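Local atomic coordinates of type II secretion system protein C (Vibrio cholerae, PDB entry 2I6V), a protein that probably takes part in a type II secretion system that exports cholera toxin across the outer membrane, and is represented here by its PDZ domain, predicted to be periplasmic. Residues Q1-K13 with Y21-I35. Sequence-based numbering, arbitrary orientation.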
ATOM      1  N   GLN A   1      -9.361 -10.210   4.304  1.00 36.38           N
ATOM      2  CA  GLN A   1      -8.973  -8.891   4.891  1.00 33.92           C
ATOM      3  C   GLN A   1      -9.478  -7.745   4.019  1.00 30.97           C
ATOM      4  O   GLN A   1      -9.680  -7.910   2.813  1.00 31.88           O
ATOM      5  CB  GLN A   1      -7.454  -8.807   5.077  1.00 35.55           C
ATOM      6  CG  GLN A   1      -6.886  -9.891   5.987  1.00 39.40           C
ATOM      7  CD  GLN A   1      -7.586  -9.947   7.335  1.00 44.34           C
ATOM      8  OE1 GLN A   1      -7.669 -11.007   7.958  1.00 48.72           O
ATOM      9  NE2 GLN A   1      -8.099  -8.803   7.789  1.00 45.12           N
ATOM     10  N   GLU A   2      -9.692  -6.580   4.625  1.00 22.85           N
ATOM     11  CA  GLU A   2     -10.300  -5.482   3.878  1.00 17.83           C
ATOM     12  C   GLU A   2      -9.360  -4.292   3.730  1.00 15.66           C
ATOM     13  O   GLU A   2      -9.471  -3.309   4.442  1.00 14.04           O
ATOM     14  CB  GLU A   2     -11.626  -5.075   4.526  1.00 16.73           C
ATOM     15  CG  GLU A   2     -12.659  -6.179   4.462  1.00 18.31           C
ATOM     16  CD  GLU A   2     -13.994  -5.790   5.051  1.00 23.34           C
ATOM     17  OE1 GLU A   2     -14.065  -4.786   5.789  1.00 21.89           O
ATOM     18  OE2 GLU A   2     -14.984  -6.502   4.780  1.00 28.17           O
ATOM     19  N   ILE A   3      -8.439  -4.392   2.779  1.00 12.87           N
ATOM     20  CA  ILE A   3      -7.477  -3.317   2.552  1.00 12.68           C
ATOM     21  C   ILE A   3      -8.160  -1.965   2.326  1.00 10.77           C
ATOM     22  O   ILE A   3      -7.640  -0.919   2.742  1.00 11.43           O
ATOM     23  CB  ILE A   3      -6.539  -3.651   1.359  1.00 12.52           C
ATOM     24  CG1 ILE A   3      -5.693  -4.884   1.696  1.00 15.87           C
ATOM     25  CG2 ILE A   3      -5.658  -2.464   1.014  1.00 14.50           C
ATOM     26  CD1 ILE A   3      -4.828  -5.362   0.538  1.00 17.86           C
ATOM     27  N   PHE A   4      -9.326  -1.984   1.678  1.00 11.08           N
ATOM     28  CA  PHE A   4     -10.052  -0.751   1.353  1.00 11.02           C
ATOM     29  C   PHE A   4     -10.481   0.079   2.563  1.00 10.56           C
ATOM     30  O   PHE A   4     -10.796   1.259   2.418  1.00 11.25           O
ATOM     31  CB  PHE A   4     -11.262  -1.045   0.446  1.00 12.59           C
ATOM     32  CG  PHE A   4     -12.318  -1.905   1.083  1.00 12.44           C
ATOM     33  CD1 PHE A   4     -13.319  -1.337   1.863  1.00 13.81           C
ATOM     34  CD2 PHE A   4     -12.333  -3.280   0.875  1.00 14.10           C
ATOM     35  CE1 PHE A   4     -14.300  -2.132   2.442  1.00 15.05           C
ATOM     36  CE2 PHE A   4     -13.309  -4.079   1.447  1.00 14.94           C
ATOM     37  CZ  PHE A   4     -14.291  -3.508   2.235  1.00 14.46           C
ATOM     38  N   GLN A   5     -10.493  -0.530   3.746  1.00 10.64           N
ATOM     39  CA  GLN A   5     -10.808   0.216   4.967  1.00  9.59           C
ATOM     40  C   GLN A   5      -9.654   1.154   5.329  1.00  9.58           C
ATOM     41  O   GLN A   5      -9.868   2.201   5.955  1.00 10.22           O
ATOM     42  CB  GLN A   5     -11.071  -0.738   6.144  1.00 10.58           C
ATOM     43  CG  GLN A   5     -12.214  -1.724   5.928  1.00 11.50           C
ATOM     44  CD  GLN A   5     -13.586  -1.069   5.992  1.00 11.29           C
ATOM     45  OE1 GLN A   5     -13.716   0.129   6.272  1.00 11.35           O
ATOM     46  NE2 GLN A   5     -14.632  -1.874   5.760  1.00 13.32           N
ATOM     47  N   TYR A   6      -8.444   0.769   4.911  1.00  9.78           N
ATOM     48  CA  TYR A   6      -7.203   1.436   5.325  1.00  9.34           C
ATOM     49  C   TYR A   6      -6.726   2.444   4.298  1.00 11.49           C
ATOM     50  O   TYR A   6      -6.176   3.479   4.655  1.00 12.93           O
ATOM     51  CB  TYR A   6      -6.072   0.412   5.519  1.00 10.48           C
ATOM     52  CG  TYR A   6      -6.333  -0.621   6.598  1.00  9.31           C
ATOM     53  CD1 TYR A   6      -5.789  -0.472   7.870  1.00 10.92           C
ATOM     54  CD2 TYR A   6      -7.120  -1.741   6.345  1.00 10.91           C
ATOM     55  CE1 TYR A   6      -6.016  -1.412   8.859  1.00 10.64           C
ATOM     56  CE2 TYR A   6      -7.347  -2.699   7.328  1.00 10.45           C
ATOM     57  CZ  TYR A   6      -6.796  -2.521   8.587  1.00 12.45           C
ATOM     58  OH  TYR A   6      -7.027  -3.464   9.573  1.00 13.16           O
ATOM     59  N   VAL A   7      -6.914   2.126   3.017  1.00 10.26           N
ATOM     60  CA  VAL A   7      -6.250   2.890   1.976  1.00 10.24           C
ATOM     61  C   VAL A   7      -6.908   2.685   0.618  1.00  9.42           C
ATOM     62  O   VAL A   7      -7.534   1.644   0.360  1.00 11.10           O
ATOM     63  CB  VAL A   7      -4.741   2.508   1.902  1.00 10.98           C
ATOM     64  CG1 VAL A   7      -4.572   1.078   1.358  1.00 11.26           C
ATOM     65  CG2 VAL A   7      -3.982   3.503   1.044  1.00 12.60           C
ATOM     66  N   ARG A   8      -6.776   3.692  -0.242  1.00  9.21           N
ATOM     67  CA  ARG A   8      -7.139   3.562  -1.644  1.00 10.34           C
ATOM     68  C   ARG A   8      -5.891   3.823  -2.474  1.00 10.95           C
ATOM     69  O   ARG A   8      -5.049   4.649  -2.100  1.00 10.94           O
ATOM     70  CB  ARG A   8      -8.276   4.522  -2.013  1.00 11.94           C
ATOM     71  CG  ARG A   8      -9.622   4.015  -1.493  1.00 14.19           C
ATOM     72  CD  ARG A   8     -10.770   4.996  -1.634  1.00 16.82           C
ATOM     73  NE  ARG A   8     -11.857   4.531  -0.776  1.00 20.40           N
ATOM     74  CZ  ARG A   8     -12.928   5.237  -0.435  1.00 22.32           C
ATOM     75  NH1 ARG A   8     -13.838   4.682   0.358  1.00 20.06           N
ATOM     76  NH2 ARG A   8     -13.106   6.469  -0.902  1.00 22.01           N
ATOM     77  N   LEU A   9      -5.768   3.105  -3.589  1.00  9.96           N
ATOM     78  CA  LEU A   9      -4.568   3.194  -4.420  1.00  9.73           C
ATOM     79  C   LEU A   9      -4.912   3.493  -5.869  1.00 10.30           C
ATOM     80  O   LEU A   9      -5.918   3.012  -6.393  1.00 10.34           O
ATOM     81  CB  LEU A   9      -3.789   1.881  -4.360  1.00  9.50           C
ATOM     82  CG  LEU A   9      -3.336   1.407  -2.978  1.00 10.26           C
ATOM     83  CD1 LEU A   9      -2.708   0.033  -3.105  1.00 11.34           C
ATOM     84  CD2 LEU A   9      -2.355   2.413  -2.385  1.00  9.98           C
ATOM     85  N   SER A  10      -4.072   4.289  -6.515  1.00  9.23           N
ATOM     86  CA  SER A  10      -4.183   4.515  -7.964  1.00  8.57           C
ATOM     87  C   SER A  10      -2.803   4.430  -8.611  1.00 10.43           C
ATOM     88  O   SER A  10      -1.795   4.751  -7.989  1.00 10.42           O
ATOM     89  CB  SER A  10      -4.858   5.860  -8.280  1.00 11.63           C
ATOM     90  OG  SER A  10      -4.144   6.964  -7.740  1.00 12.36           O
ATOM     91  N   GLN A  11      -2.755   3.981  -9.863  1.00  9.56           N
ATOM     92  CA  GLN A  11      -1.471   3.780 -10.528  1.00 10.31           C
ATOM     93  C   GLN A  11      -0.774   5.084 -10.853  1.00 10.79           C
ATOM     94  O   GLN A  11      -1.407   6.074 -11.245  1.00 12.05           O
ATOM     95  CB  GLN A  11      -1.652   3.025 -11.850  1.00 10.32           C
ATOM     96  CG  GLN A  11      -2.198   1.627 -11.688  1.00  9.80           C
ATOM     97  CD  GLN A  11      -2.437   0.963 -13.031  1.00 12.71           C
ATOM     98  OE1 GLN A  11      -2.675   1.643 -14.040  1.00 12.06           O
ATOM     99  NE2 GLN A  11      -2.388  -0.362 -13.052  1.00 12.58           N
ATOM    100  N   VAL A  12       0.545   5.057 -10.714  1.00  8.97           N
ATOM    101  CA  VAL A  12       1.404   6.089 -11.267  1.00 10.46           C
ATOM    102  C   VAL A  12       2.273   5.364 -12.292  1.00 12.62           C
ATOM    103  O   VAL A  12       3.038   4.468 -11.934  1.00 11.82           O
ATOM    104  CB  VAL A  12       2.263   6.736 -10.167  1.00 10.28           C
ATOM    105  CG1 VAL A  12       3.294   7.678 -10.779  1.00 13.69           C
ATOM    106  CG2 VAL A  12       1.358   7.491  -9.189  1.00 11.72           C
ATOM    107  N   LYS A  13       2.113   5.718 -13.568  1.00 12.98           N
ATOM    108  CA  LYS A  13       2.806   5.005 -14.639  1.00 14.34           C
ATOM    109  C   LYS A  13       3.721   5.881 -15.495  1.00 17.81           C
ATOM    110  O   LYS A  13       3.521   7.087 -15.600  1.00 19.24           O
ATOM    111  CB  LYS A  13       1.799   4.316 -15.557  1.00 16.69           C
ATOM    112  CG  LYS A  13       0.848   3.383 -14.836  1.00 19.71           C
ATOM    113  CD  LYS A  13       0.366   2.262 -15.752  1.00 25.02           C
ATOM    114  CE  LYS A  13      -0.589   2.760 -16.826  1.00 25.87           C
ATOM    115  NZ  LYS A  13      -1.916   3.174 -16.292  1.00 28.34           N
ATOM    116  N   TYR A  21       2.129   3.388  -6.554  1.00  9.28           N
ATOM    117  CA  TYR A  21       0.708   3.713  -6.362  1.00  8.39           C
ATOM    118  C   TYR A  21       0.515   4.930  -5.469  1.00 10.93           C
ATOM    119  O   TYR A  21       1.061   4.993  -4.364  1.00 10.77           O
ATOM    120  CB  TYR A  21      -0.071   2.511  -5.799  1.00  8.07           C
ATOM    121  CG  TYR A  21      -0.022   1.337  -6.736  1.00 10.42           C
ATOM    122  CD1 TYR A  21      -1.077   1.073  -7.601  1.00 11.05           C
ATOM    123  CD2 TYR A  21       1.097   0.524  -6.789  1.00  9.36           C
ATOM    124  CE1 TYR A  21      -1.019   0.015  -8.490  1.00  8.50           C
ATOM    125  CE2 TYR A  21       1.169  -0.544  -7.672  1.00  8.91           C
ATOM    126  CZ  TYR A  21       0.106  -0.791  -8.519  1.00 10.25           C
ATOM    127  OH  TYR A  21       0.189  -1.851  -9.396  1.00 10.75           O
ATOM    128  N   ARG A  22      -0.241   5.904  -5.961  1.00  9.12           N
ATOM    129  CA  ARG A  22      -0.604   7.052  -5.145  1.00  8.61           C
ATOM    130  C   ARG A  22      -1.571   6.601  -4.069  1.00 10.41           C
ATOM    131  O   ARG A  22      -2.545   5.900  -4.342  1.00  9.63           O
ATOM    132  CB  ARG A  22      -1.297   8.122  -5.984  1.00  8.45           C
ATOM    133  CG  ARG A  22      -1.426   9.455  -5.264  1.00  9.49           C
ATOM    134  CD  ARG A  22      -2.409  10.366  -6.001  1.00  8.18           C
ATOM    135  NE  ARG A  22      -2.522  11.687  -5.376  1.00 11.28           N
ATOM    136  CZ  ARG A  22      -3.220  11.940  -4.269  1.00 13.29           C
ATOM    137  NH1 ARG A  22      -3.862  10.950  -3.639  1.00 10.86           N
ATOM    138  NH2 ARG A  22      -3.252  13.176  -3.777  1.00 11.23           N
ATOM    139  N   VAL A  23      -1.302   7.038  -2.847  1.00  7.22           N
ATOM    140  CA  VAL A  23      -2.152   6.740  -1.705  1.00  8.78           C
ATOM    141  C   VAL A  23      -3.238   7.802  -1.503  1.00  9.96           C
ATOM    142  O   VAL A  23      -2.947   9.004  -1.503  1.00 10.02           O
ATOM    143  CB  VAL A  23      -1.291   6.699  -0.420  1.00  8.13           C
ATOM    144  CG1 VAL A  23      -2.145   6.774   0.828  1.00 11.98           C
ATOM    145  CG2 VAL A  23      -0.380   5.470  -0.409  1.00  8.79           C
ATOM    146  N   SER A  24      -4.479   7.341  -1.316  1.00  9.54           N
ATOM    147  CA  SER A  24      -5.608   8.196  -0.937  1.00  9.85           C
ATOM    148  C   SER A  24      -6.252   7.597   0.307  1.00  9.78           C
ATOM    149  O   SER A  24      -6.071   6.422   0.597  1.00  8.58           O
ATOM    150  CB  SER A  24      -6.657   8.274  -2.059  1.00 10.61           C
ATOM    151  OG  SER A  24      -6.140   8.924  -3.220  1.00 12.66           O
ATOM    152  N   PRO A  25      -7.010   8.405   1.048  1.00 10.35           N
ATOM    153  CA  PRO A  25      -7.669   7.874   2.243  1.00 10.81           C
ATOM    154  C   PRO A  25      -8.570   6.671   1.946  1.00 13.19           C
ATOM    155  O   PRO A  25      -9.252   6.635   0.919  1.00 12.80           O
ATOM    156  CB  PRO A  25      -8.498   9.063   2.741  1.00  9.61           C
ATOM    157  CG  PRO A  25      -7.733  10.270   2.232  1.00 11.28           C
ATOM    158  CD  PRO A  25      -7.282   9.837   0.852  1.00 11.33           C
ATOM    159  N   GLY A  26      -8.542   5.687   2.843  1.00 13.67           N
ATOM    160  CA  GLY A  26      -9.446   4.563   2.751  1.00 15.06           C
ATOM    161  C   GLY A  26     -10.809   4.908   3.321  1.00 12.89           C
ATOM    162  O   GLY A  26     -11.138   6.079   3.587  1.00 14.16           O
ATOM    163  N   LYS A  27     -11.613   3.880   3.536  1.00 10.81           N
ATOM    164  CA  LYS A  27     -12.969   4.096   3.972  1.00  9.59           C
ATOM    165  C   LYS A  27     -13.027   4.610   5.409  1.00  9.14           C
ATOM    166  O   LYS A  27     -13.932   5.373   5.756  1.00 12.16           O
ATOM    167  CB  LYS A  27     -13.743   2.791   3.852  1.00 11.34           C
ATOM    168  CG  LYS A  27     -15.232   2.944   4.029  1.00 15.24           C
ATOM    169  CD  LYS A  27     -15.943   1.679   3.632  1.00 19.88           C
ATOM    170  CE  LYS A  27     -17.438   1.872   3.734  1.00 22.83           C
ATOM    171  NZ  LYS A  27     -18.151   0.583   3.537  1.00 27.47           N
ATOM    172  N   ASP A  28     -12.100   4.147   6.248  1.00  8.64           N
ATOM    173  CA  ASP A  28     -12.126   4.467   7.681  1.00  9.83           C
ATOM    174  C   ASP A  28     -10.986   5.412   8.083  1.00 10.68           C
ATOM    175  O   ASP A  28      -9.819   5.014   8.098  1.00 10.74           O
ATOM    176  CB  ASP A  28     -12.052   3.177   8.497  1.00 10.45           C
ATOM    177  CG  ASP A  28     -12.317   3.399   9.962  1.00 11.41           C
ATOM    178  OD1 ASP A  28     -12.305   4.572  10.403  1.00 11.85           O
ATOM    179  OD2 ASP A  28     -12.546   2.387  10.658  1.00 11.82           O
ATOM    180  N   PRO A  29     -11.320   6.674   8.402  1.00 11.72           N
ATOM    181  CA  PRO A  29     -10.299   7.645   8.801  1.00 11.39           C
ATOM    182  C   PRO A  29      -9.485   7.209  10.009  1.00 10.24           C
ATOM    183  O   PRO A  29      -8.313   7.580  10.130  1.00  9.85           O
ATOM    184  CB  PRO A  29     -11.116   8.902   9.145  1.00 12.03           C
ATOM    185  CG  PRO A  29     -12.367   8.758   8.363  1.00 13.27           C
ATOM    186  CD  PRO A  29     -12.666   7.273   8.379  1.00 12.25           C
ATOM    187  N   VAL A  30     -10.089   6.446  10.913  1.00  9.61           N
ATOM    188  CA  VAL A  30      -9.357   5.999  12.096  1.00  9.31           C
ATOM    189  C   VAL A  30      -8.177   5.128  11.683  1.00 10.50           C
ATOM    190  O   VAL A  30      -7.079   5.242  12.232  1.00  9.60           O
ATOM    191  CB  VAL A  30     -10.266   5.234  13.078  1.00  9.64           C
ATOM    192  CG1 VAL A  30      -9.427   4.560  14.182  1.00 10.43           C
ATOM    193  CG2 VAL A  30     -11.277   6.197  13.689  1.00  9.99           C
ATOM    194  N   LEU A  31      -8.402   4.252  10.710  1.00  9.23           N
ATOM    195  CA  LEU A  31      -7.328   3.379  10.251  1.00  9.24           C
ATOM    196  C   LEU A  31      -6.268   4.183   9.489  1.00 10.11           C
ATOM    197  O   LEU A  31      -5.074   4.068   9.762  1.00  9.95           O
ATOM    198  CB  LEU A  31      -7.892   2.262   9.373  1.00  9.57           C
ATOM    199  CG  LEU A  31      -8.835   1.285  10.079  1.00 10.19           C
ATOM    200  CD1 LEU A  31      -9.301   0.220   9.097  1.00 11.49           C
ATOM    201  CD2 LEU A  31      -8.184   0.643  11.302  1.00 10.90           C
ATOM    202  N   PHE A  32      -6.705   5.003   8.539  1.00  9.53           N
ATOM    203  CA  PHE A  32      -5.769   5.787   7.718  1.00  9.75           C
ATOM    204  C   PHE A  32      -4.878   6.691   8.585  1.00 10.65           C
ATOM    205  O   PHE A  32      -3.654   6.745   8.409  1.00 10.66           O
ATOM    206  CB  PHE A  32      -6.572   6.612   6.709  1.00 11.64           C
ATOM    207  CG  PHE A  32      -5.741   7.308   5.659  1.00  9.62           C
ATOM    208  CD1 PHE A  32      -5.202   6.592   4.585  1.00  9.39           C
ATOM    209  CD2 PHE A  32      -5.522   8.676   5.724  1.00 10.33           C
ATOM    210  CE1 PHE A  32      -4.455   7.240   3.611  1.00 10.89           C
ATOM    211  CE2 PHE A  32      -4.764   9.332   4.753  1.00 11.95           C
ATOM    212  CZ  PHE A  32      -4.228   8.613   3.701  1.00 12.67           C
ATOM    213  N   GLU A  33      -5.488   7.383   9.545  1.00  9.10           N
ATOM    214  CA  GLU A  33      -4.717   8.293  10.383  1.00 10.93           C
ATOM    215  C   GLU A  33      -3.869   7.569  11.426  1.00 12.05           C
ATOM    216  O   GLU A  33      -2.724   7.959  11.672  1.00 13.22           O
ATOM    217  CB  GLU A  33      -5.630   9.314  11.056  1.00 12.58           C
ATOM    218  CG  GLU A  33      -6.385  10.200  10.050  1.00 16.66           C
ATOM    219  CD  GLU A  33      -5.471  11.163   9.288  1.00 19.07           C
ATOM    220  OE1 GLU A  33      -4.416  11.559   9.836  1.00 24.74           O
ATOM    221  OE2 GLU A  33      -5.819  11.527   8.151  1.00 23.16           O
ATOM    222  N   SER A  34      -4.423   6.526  12.038  1.00  9.82           N
ATOM    223  CA  SER A  34      -3.694   5.817  13.103  1.00 10.02           C
ATOM    224  C   SER A  34      -2.428   5.123  12.580  1.00 11.64           C
ATOM    225  O   SER A  34      -1.461   4.958  13.323  1.00 11.50           O
ATOM    226  CB  SER A  34      -4.594   4.848  13.879  1.00 12.57           C
ATOM    227  OG  SER A  34      -5.031   3.756  13.092  1.00 10.12           O
ATOM    228  N   ILE A  35      -2.412   4.756  11.299  1.00 10.54           N
ATOM    229  CA  ILE A  35      -1.219   4.109  10.732  1.00 11.59           C
ATOM    230  C   ILE A  35      -0.231   5.117  10.152  1.00 10.55           C
ATOM    231  O   ILE A  35       0.888   4.759   9.793  1.00 12.86           O
ATOM    232  CB  ILE A  35      -1.558   3.013   9.676  1.00 10.91           C
ATOM    233  CG1 ILE A  35      -2.194   3.623   8.431  1.00 11.54           C
ATOM    234  CG2 ILE A  35      -2.470   1.902  10.249  1.00 11.42           C
ATOM    235  CD1 ILE A  35      -2.613   2.567   7.427  1.00 11.93           C
TER
HETATM  236  O   HOH W   1     -17.388  -1.210   5.250  1.00 32.24           O
HETATM  237  O   HOH W   2      -4.572   7.758  -5.029  1.00 17.19           O
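Gln5 NE2 donates both to Glu2 OE1, at 3.0 Å, and to a water that takes a bond from Lys27 NZ, so that the water bridges the two segments at the open end of a beta hairpin in this PDZ domain. Gln5 and Lys27 run side by side, the lysine chain extended and its CB 3.6 Å from Gln5 OE1. Nearby, residues 26-28 are held by main-chain bonds: Lys27 N donates to Phe4 O, and Asp28 N to Gln5 O, both at 3.0 Å. Asp28 then N-caps helix 29-34, its OD1 accepting from Val30 N.

The hairpin illustrates the two faces of an antiparallel pair: Arg8, Ser10, Arg22 and Ser24 lie on one, Leu9, Gln11, Tyr21 and Val23 on the other. Arg8 with Ser24 and Ser10 with Arg22 are hydrogen-bonded pairs, the shortest bond being Arg22 N to Ser10 O at 2.8 Å. On their face, a water joins Ser10 OG to Ser24 OG, while Arg22 stretches away to salt-bridge Asp39. The reverse face is more apolar: Leu9 CB lies 4.0 Å from Tyr21 CB, the side chains crossing at about a right angle.

Helix 29-34 packs on the 1-13 segment through Tyr6, whose hydroxyl bonds to Gln86 O. With chi1 at -62°, the tyrosine ring swings back toward the helix, where Leu31 CD1 makes a CH-pi contact over its face, 3.6 Å from the centroid and 8° off the normal.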